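Side-chain contacts in Thiol:disulfide interchange protein (Klebsiella pneumoniae, PDB 6DXN), which probably acts as a periplasmic thiol-disulfide oxidoreductase of the DsbA type, passing disulfide bonds to other proteins: residues 37-40 and 44-47; 75-80 and 112-117; 163-168 and 174-179. All coordinates share one frame; numbering follows the deposited sequence.

Contact 1 of 3, residues 37-40 and 44-47; sequences YAFA and NVDT
Asn44, with phi at +65°, turns the chain out of helix 34-41 and occupies the N-cap position of helix 45-52; its backbone N makes a weak hydrogen bond of 3.3 Å to Ala38 O. Val45 follows and lies alongside Phe39, both side chains pointing the same way. With CG2 anti to its own carbonyl carbon, Val45 sets that methyl over the middle of the Phe39 ring, 3.6 Å from the centroid and 11° off the normal, a CH-pi contact. CB of Val45 meets Phe39 CD2 at 3.6 Å. This is a kink between successive helices, as in the long DsbA helix that starts at the CxxC pair, here Cys33 and Cys36; Phe39 lies near that pair. Asp46 N donates to Phe39 O at 3.1 Å with an N-H...O angle of 166°, which ties the first turn of the new helix to the old one. The Asp46 carboxylate passes Ala40, OD2 standing 3.7 Å from Ala40 CB, but its salt bridge is to Lys61. At Thr47 a water bridges the kink, 2.8 Å from Thr47 OG1 and donating to Ala40 O.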
loop_
_atom_site.group_PDB
_atom_site.type_symbol
_atom_site.label_atom_id
_atom_site.label_comp_id
_atom_site.label_asym_id
_atom_site.label_seq_id
_atom_site.Cartn_x
_atom_site.Cartn_y
_atom_site.Cartn_z
ATOM N N TYR A 37 6.174 6.457 2.949
ATOM C CA TYR A 37 6.236 7.635 2.099
ATOM C C TYR A 37 7.404 7.484 1.114
ATOM O O TYR A 37 7.222 7.702 -0.095
ATOM C CB TYR A 37 6.338 8.886 2.976
ATOM C CG TYR A 37 6.357 10.213 2.261
ATOM C CD1 TYR A 37 5.736 10.389 1.037
ATOM C CD2 TYR A 37 6.892 11.330 2.882
ATOM C CE1 TYR A 37 5.715 11.625 0.410
ATOM C CE2 TYR A 37 6.876 12.573 2.275
ATOM C CZ TYR A 37 6.278 12.723 1.037
ATOM O OH TYR A 37 6.259 13.948 0.442
ATOM N N ALA A 38 8.575 7.087 1.636
ATOM C CA ALA A 38 9.795 6.929 0.814
ATOM C C ALA A 38 9.562 5.885 -0.297
ATOM O O ALA A 38 10.004 6.064 -1.441
ATOM C CB ALA A 38 10.969 6.563 1.697
ATOM N N PHE A 39 8.834 4.820 0.037
ATOM C CA PHE A 39 8.530 3.750 -0.930
ATOM C C PHE A 39 7.658 4.268 -2.085
ATOM O O PHE A 39 7.773 3.792 -3.223
ATOM C CB PHE A 39 7.898 2.568 -0.195
ATOM C CG PHE A 39 8.905 1.584 0.329
ATOM C CD1 PHE A 39 10.021 2.009 1.036
ATOM C CD2 PHE A 39 8.730 0.224 0.130
ATOM C CE1 PHE A 39 10.961 1.097 1.492
ATOM C CE2 PHE A 39 9.661 -0.685 0.609
ATOM C CZ PHE A 39 10.771 -0.245 1.292
ATOM N N ALA A 40 6.816 5.263 -1.802
ATOM C CA ALA A 40 5.918 5.787 -2.817
ATOM C C ALA A 40 6.475 7.035 -3.513
ATOM O O ALA A 40 6.024 7.338 -4.616
ATOM C CB ALA A 40 4.581 6.102 -2.191
ATOM N N ASN A 44 10.895 5.048 -4.466
ATOM C CA ASN A 44 10.085 4.708 -5.621
ATOM C C ASN A 44 10.111 3.188 -5.831
ATOM O O ASN A 44 10.311 2.686 -6.941
ATOM C CB ASN A 44 10.481 5.540 -6.844
ATOM C CG ASN A 44 9.986 6.965 -6.721
ATOM O OD1 ASN A 44 8.830 7.189 -6.359
ATOM N ND2 ASN A 44 10.841 7.928 -7.026
ATOM N N VAL A 45 9.911 2.468 -4.725
ATOM C CA VAL A 45 9.799 1.030 -4.752
ATOM C C VAL A 45 8.498 0.678 -5.484
ATOM O O VAL A 45 8.433 -0.312 -6.205
ATOM C CB VAL A 45 9.779 0.440 -3.329
ATOM C CG1 VAL A 45 9.405 -1.029 -3.326
ATOM C CG2 VAL A 45 11.085 0.671 -2.594
ATOM N N ASP A 46 7.472 1.518 -5.294
ATOM C CA ASP A 46 6.130 1.253 -5.854
ATOM C C ASP A 46 6.127 1.340 -7.387
ATOM O O ASP A 46 5.545 0.486 -8.032
ATOM C CB ASP A 46 5.077 2.192 -5.266
ATOM C CG ASP A 46 4.682 1.896 -3.828
ATOM O OD1 ASP A 46 5.137 0.873 -3.273
ATOM O OD2 ASP A 46 3.905 2.679 -3.287
ATOM N N THR A 47 6.737 2.386 -7.960
ATOM C CA THR A 47 6.778 2.512 -9.445
ATOM C C THR A 47 7.627 1.375 -10.038
ATOM O O THR A 47 7.262 0.765 -11.062
ATOM C CB THR A 47 7.290 3.893 -9.877
ATOM O OG1 THR A 47 6.369 4.872 -9.396
ATOM C CG2 THR A 47 7.421 4.049 -11.378
HETATM O O HOH W 1 6.746 4.960 -6.609
#

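Contact 2 of 3, residues 75-80 and 112-117; sequences TEAWAV and KVFNQL
Phe114 reaches from helix 107-115 to Ala77 and Val80, one helical turn apart on helix 71-83, and buries 69 of the 122 Å² shared by the two segments. The far end of the ring does the touching. Its CZ lies 3.4 Å from Ala77 O, with the oxygen at the ring edge and in the ring plane, and 3.9 Å from Ala77 CB. On the CE2 side, Val80 CG1 approaches obliquely at 3.9 Å. Phe114 CG stands anti to its own carbonyl carbon (chi1 -72°), which carries the ring toward helix 71-83, the CA atoms of Ala77 and Phe114 being 8.9 Å apart. In the next shell Tyr124 of helix 121-129 meets the Phe114 ring edge-to-face and also touches Ala77 and Val80, while Ile119 packs on Phe114 from the following loop. The contact joins two helices of the alpha-helical domain that DsbA proteins carry inserted in the thioredoxin fold. Chemically the contact is apolar except for one carbonyl, and the in-plane position of Ala77 O places its partial negative charge by the weakly positive C-H rim of Phe114, probably a mild electrostatic attraction added to dispersion.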
loop_
_atom_site.group_PDB
_atom_site.type_symbol
_atom_site.label_atom_id
_atom_site.label_comp_id
_atom_site.label_asym_id
_atom_site.label_seq_id
_atom_site.Cartn_x
_atom_site.Cartn_y
_atom_site.Cartn_z
ATOM N N THR A 75 -8.132 5.217 5.764
ATOM C CA THR A 75 -8.476 3.972 5.046
ATOM C C THR A 75 -9.710 4.245 4.181
ATOM O O THR A 75 -9.851 3.701 3.103
ATOM C CB THR A 75 -8.675 2.791 6.008
ATOM O OG1 THR A 75 -7.476 2.632 6.759
ATOM C CG2 THR A 75 -8.991 1.488 5.307
ATOM N N GLU A 76 -10.577 5.139 4.674
ATOM C CA GLU A 76 -11.757 5.526 3.964
ATOM C C GLU A 76 -11.366 6.429 2.791
ATOM O O GLU A 76 -11.871 6.263 1.682
ATOM C CB GLU A 76 -12.725 6.233 4.913
ATOM C CG GLU A 76 -13.987 6.726 4.240
ATOM C CD GLU A 76 -14.936 7.417 5.200
ATOM O OE1 GLU A 76 -14.515 8.398 5.845
ATOM O OE2 GLU A 76 -16.078 6.951 5.324
ATOM N N ALA A 77 -10.455 7.380 3.051
ATOM C CA ALA A 77 -10.026 8.308 2.014
ATOM C C ALA A 77 -9.336 7.548 0.872
ATOM O O ALA A 77 -9.524 7.877 -0.307
ATOM C CB ALA A 77 -9.125 9.359 2.606
ATOM N N TRP A 78 -8.574 6.506 1.220
ATOM C CA TRP A 78 -7.857 5.735 0.182
ATOM C C TRP A 78 -8.877 4.968 -0.684
ATOM O O TRP A 78 -8.754 4.905 -1.918
ATOM C CB TRP A 78 -6.795 4.852 0.850
ATOM C CG TRP A 78 -5.834 4.183 -0.085
ATOM C CD1 TRP A 78 -5.584 2.844 -0.169
ATOM C CD2 TRP A 78 -5.013 4.807 -1.090
ATOM N NE1 TRP A 78 -4.651 2.597 -1.133
ATOM C CE2 TRP A 78 -4.284 3.777 -1.720
ATOM C CE3 TRP A 78 -4.808 6.129 -1.507
ATOM C CZ2 TRP A 78 -3.377 4.024 -2.749
ATOM C CZ3 TRP A 78 -3.930 6.370 -2.545
ATOM C CH2 TRP A 78 -3.218 5.328 -3.148
ATOM N N ALA A 79 -9.903 4.415 -0.027
ATOM C CA ALA A 79 -10.966 3.662 -0.696
ATOM C C ALA A 79 -11.736 4.577 -1.655
ATOM O O ALA A 79 -12.008 4.192 -2.797
ATOM C CB ALA A 79 -11.868 3.031 0.333
ATOM N N VAL A 80 -12.081 5.786 -1.186
ATOM C CA VAL A 80 -12.772 6.764 -2.024
ATOM C C VAL A 80 -11.835 7.171 -3.165
ATOM O O VAL A 80 -12.278 7.340 -4.308
ATOM C CB VAL A 80 -13.234 8.007 -1.230
ATOM C CG1 VAL A 80 -13.634 9.147 -2.150
ATOM C CG2 VAL A 80 -14.364 7.693 -0.266
ATOM N N LYS A 112 -10.463 18.266 2.604
ATOM C CA LYS A 112 -9.923 19.467 1.950
ATOM C C LYS A 112 -8.954 19.071 0.829
ATOM O O LYS A 112 -8.880 19.760 -0.165
ATOM C CB LYS A 112 -9.276 20.433 2.950
ATOM C CG LYS A 112 -10.254 21.105 3.907
ATOM C CD LYS A 112 -9.700 22.326 4.616
ATOM C CE LYS A 112 -8.405 22.066 5.358
ATOM N NZ LYS A 112 -7.940 23.274 6.077
ATOM N N VAL A 113 -8.234 17.955 0.980
ATOM C CA VAL A 113 -7.303 17.507 -0.078
ATOM C C VAL A 113 -8.107 17.206 -1.355
ATOM O O VAL A 113 -7.731 17.623 -2.465
ATOM C CB VAL A 113 -6.473 16.283 0.367
ATOM C CG1 VAL A 113 -5.575 15.773 -0.753
ATOM C CG2 VAL A 113 -5.644 16.572 1.612
ATOM N N PHE A 114 -9.227 16.499 -1.182
ATOM C CA PHE A 114 -10.107 16.076 -2.284
ATOM C C PHE A 114 -10.753 17.290 -2.971
ATOM O O PHE A 114 -10.981 17.273 -4.188
ATOM C CB PHE A 114 -11.145 15.084 -1.752
ATOM C CG PHE A 114 -10.592 13.724 -1.402
ATOM C CD1 PHE A 114 -9.692 13.563 -0.358
ATOM C CD2 PHE A 114 -10.993 12.596 -2.105
ATOM C CE1 PHE A 114 -9.194 12.311 -0.036
ATOM C CE2 PHE A 114 -10.492 11.345 -1.782
ATOM C CZ PHE A 114 -9.592 11.206 -0.750
ATOM N N ASN A 115 -11.035 18.335 -2.188
ATOM C CA ASN A 115 -11.641 19.574 -2.694
ATOM C C ASN A 115 -10.713 20.237 -3.719
ATOM O O ASN A 115 -11.179 20.760 -4.731
ATOM C CB ASN A 115 -11.910 20.584 -1.574
ATOM C CG ASN A 115 -12.986 20.177 -0.589
ATOM O OD1 ASN A 115 -12.974 20.631 0.550
ATOM N ND2 ASN A 115 -13.932 19.351 -1.016
ATOM N N GLN A 116 -9.406 20.199 -3.433
ATOM C CA GLN A 116 -8.363 20.794 -4.277
ATOM C C GLN A 116 -8.239 20.037 -5.606
ATOM O O GLN A 116 -7.650 20.558 -6.557
ATOM C CB GLN A 116 -7.032 20.765 -3.523
ATOM C CG GLN A 116 -7.108 21.431 -2.158
ATOM C CD GLN A 116 -5.961 21.032 -1.262
ATOM O OE1 GLN A 116 -4.915 20.576 -1.721
ATOM N NE2 GLN A 116 -6.158 21.189 0.037
ATOM N N LEU A 117 -8.786 18.814 -5.654
ATOM C CA LEU A 117 -8.743 17.970 -6.859
ATOM C C LEU A 117 -10.051 18.079 -7.661
ATOM O O LEU A 117 -10.141 17.539 -8.770
ATOM C CB LEU A 117 -8.472 16.516 -6.452
ATOM C CG LEU A 117 -7.138 16.260 -5.747
ATOM C CD1 LEU A 117 -6.946 14.776 -5.477
ATOM C CD2 LEU A 117 -5.971 16.799 -6.563
#

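Contact 3 of 3, residues 163-168 and 174-179; sequences INNASL and DTYAED
Tyr176 carries its CG anti to the backbone N (chi1 177°), which aims the phenol at Asn165, and the rotation about CB-CG lays the ring with Asn165 O in its plane; Leu168, its CG beside the backbone N and anti to the carbonyl carbon, sends CD1 to Tyr176 and CD2 to Asp179. The phenol OH donates to Asn165 O at 2.7 Å. That oxygen lies at the ring edge, whereas the hydroxyl comes to the carbonyl at a C=O...O angle of 115° and tilted 30° from the carbonyl plane. Asn165 CB also touches Tyr176 OH at 3.5 Å, the amide and ring planes standing perpendicular; the Asn165 amide itself is tied through ND2 to Pro153 O. Leu168 crosses Tyr176 at about a right angle. Leu168 CB comes obliquely to within 3.5 Å of Tyr176 CE2, and Leu168 CD1 lies 3.7 Å from Tyr176 CZ. The other branch, Leu168 CD2, leans on the Asp179 carboxylate, 3.3 Å from OD2. Asp179 OD1 is hydrogen-bonded to Tyr6 OH and salt-bridged to Lys4 NZ, and Ala169 N bonds to OD2. Within the loop, Asn164 O accepts from both Ser167 N and Ser167 OG, the latter at 2.7 Å, which pins the turn presenting the Asn165 carbonyl. These contacts fasten the connection between the last strand and the C-terminal helix of a thioredoxin fold.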
loop_
_atom_site.group_PDB
_atom_site.type_symbol
_atom_site.label_atom_id
_atom_site.label_comp_id
_atom_site.label_asym_id
_atom_site.label_seq_id
_atom_site.Cartn_x
_atom_site.Cartn_y
_atom_site.Cartn_z
ATOM N N ILE A 163 7.885 -10.366 2.284
ATOM C CA ILE A 163 9.210 -9.879 1.907
ATOM C C ILE A 163 9.947 -9.275 3.108
ATOM O O ILE A 163 9.351 -8.610 3.923
ATOM C CB ILE A 163 9.072 -8.857 0.761
ATOM C CG1 ILE A 163 8.734 -9.559 -0.558
ATOM C CG2 ILE A 163 10.323 -7.988 0.653
ATOM C CD1 ILE A 163 8.477 -8.635 -1.724
ATOM N N ASN A 164 11.259 -9.539 3.185
ATOM C CA ASN A 164 12.128 -8.967 4.211
ATOM C C ASN A 164 12.821 -7.750 3.583
ATOM O O ASN A 164 13.886 -7.881 2.943
ATOM C CB ASN A 164 13.135 -9.972 4.770
ATOM C CG ASN A 164 14.043 -9.367 5.822
ATOM O OD1 ASN A 164 13.979 -8.168 6.097
ATOM N ND2 ASN A 164 14.908 -10.181 6.407
ATOM N N ASN A 165 12.209 -6.579 3.794
ATOM C CA ASN A 165 12.645 -5.289 3.221
ATOM C C ASN A 165 14.140 -5.021 3.415
ATOM O O ASN A 165 14.795 -4.522 2.498
ATOM C CB ASN A 165 11.869 -4.100 3.810
ATOM C CG ASN A 165 10.398 -4.091 3.448
ATOM O OD1 ASN A 165 9.929 -4.954 2.703
ATOM N ND2 ASN A 165 9.656 -3.120 3.967
ATOM N N ALA A 166 14.665 -5.338 4.600
ATOM C CA ALA A 166 16.063 -5.014 4.932
ATOM C C ALA A 166 17.067 -5.949 4.238
ATOM O O ALA A 166 18.255 -5.636 4.178
ATOM C CB ALA A 166 16.239 -5.064 6.433
ATOM N N SER A 167 16.584 -7.058 3.672
ATOM C CA SER A 167 17.482 -8.074 3.085
ATOM C C SER A 167 18.074 -7.668 1.726
ATOM O O SER A 167 19.119 -8.220 1.326
ATOM C CB SER A 167 16.757 -9.396 2.952
ATOM O OG SER A 167 15.830 -9.390 1.858
ATOM N N LEU A 168 17.435 -6.721 1.033
ATOM C CA LEU A 168 17.799 -6.339 -0.356
ATOM C C LEU A 168 19.065 -5.464 -0.444
ATOM O O LEU A 168 19.593 -4.992 0.551
ATOM C CB LEU A 168 16.593 -5.629 -0.980
ATOM C CG LEU A 168 15.338 -6.488 -1.157
ATOM C CD1 LEU A 168 14.107 -5.625 -1.384
ATOM C CD2 LEU A 168 15.512 -7.489 -2.290
ATOM N N ASP A 174 18.047 3.328 -5.953
ATOM C CA ASP A 174 17.633 2.907 -7.300
ATOM C C ASP A 174 17.842 1.393 -7.436
ATOM O O ASP A 174 16.964 0.676 -7.934
ATOM C CB ASP A 174 18.381 3.701 -8.377
ATOM C CG ASP A 174 18.126 5.204 -8.319
ATOM O OD1 ASP A 174 17.164 5.601 -7.644
ATOM O OD2 ASP A 174 18.896 5.967 -8.945
ATOM N N THR A 175 18.992 0.922 -6.949
ATOM C CA THR A 175 19.347 -0.490 -7.012
ATOM C C THR A 175 18.415 -1.271 -6.078
ATOM O O THR A 175 17.934 -2.356 -6.428
ATOM C CB THR A 175 20.833 -0.689 -6.683
ATOM O OG1 THR A 175 21.589 0.131 -7.580
ATOM C CG2 THR A 175 21.280 -2.130 -6.800
ATOM N N TYR A 176 18.146 -0.689 -4.903
ATOM C CA TYR A 176 17.267 -1.311 -3.922
ATOM C C TYR A 176 15.874 -1.542 -4.528
ATOM O O TYR A 176 15.312 -2.650 -4.419
ATOM C CB TYR A 176 17.155 -0.465 -2.649
ATOM C CG TYR A 176 16.191 -1.062 -1.657
ATOM C CD1 TYR A 176 14.830 -0.831 -1.780
ATOM C CD2 TYR A 176 16.621 -1.896 -0.639
ATOM C CE1 TYR A 176 13.922 -1.397 -0.902
ATOM C CE2 TYR A 176 15.725 -2.461 0.256
ATOM C CZ TYR A 176 14.368 -2.219 0.115
ATOM O OH TYR A 176 13.453 -2.769 0.962
ATOM N N ALA A 177 15.319 -0.489 -5.146
ATOM C CA ALA A 177 13.985 -0.542 -5.743
ATOM C C ALA A 177 13.935 -1.630 -6.827
ATOM O O ALA A 177 12.969 -2.376 -6.903
ATOM C CB ALA A 177 13.604 0.809 -6.299
ATOM N N GLU A 178 14.994 -1.714 -7.640
ATOM C CA GLU A 178 15.069 -2.711 -8.713
ATOM C C GLU A 178 15.099 -4.122 -8.108
ATOM O O GLU A 178 14.445 -5.020 -8.621
ATOM C CB GLU A 178 16.299 -2.503 -9.598
ATOM C CG GLU A 178 16.324 -3.418 -10.823
ATOM C CD GLU A 178 17.598 -3.373 -11.652
ATOM O OE1 GLU A 178 18.690 -3.268 -11.050
ATOM O OE2 GLU A 178 17.497 -3.432 -12.906
ATOM N N ASP A 179 15.837 -4.279 -7.004
ATOM C CA ASP A 179 16.034 -5.573 -6.321
ATOM C C ASP A 179 14.703 -6.026 -5.706
ATOM O O ASP A 179 14.397 -7.223 -5.659
ATOM C CB ASP A 179 17.151 -5.471 -5.271
ATOM C CG ASP A 179 17.833 -6.792 -4.929
ATOM O OD1 ASP A 179 17.792 -7.698 -5.774
ATOM O OD2 ASP A 179 18.427 -6.894 -3.826
#

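Overall arrangement
From the N terminus, contact 1 comes first, closing the short turn that joins helix 34-41 to helix 45-52. Contact 2 spans a longer loop of 31 residues, largely helical, and ties helix 71-83 to helix 107-115. Contact 3 closes the connection between strand 161-163 and helix 173-188. The three follow in series, none nested in or crossing another. Contacts 1 and 3 touch nevertheless: Phe39 CZ lies 3.7 Å from Tyr176 OH, and Val45 packs on the same ring, joining the kinked helices that begin at the CxxC pair to the C-terminal helix. Contact 2 sits across the chain's centre from contact 3, their centres 30 Å apart, within the helical domain.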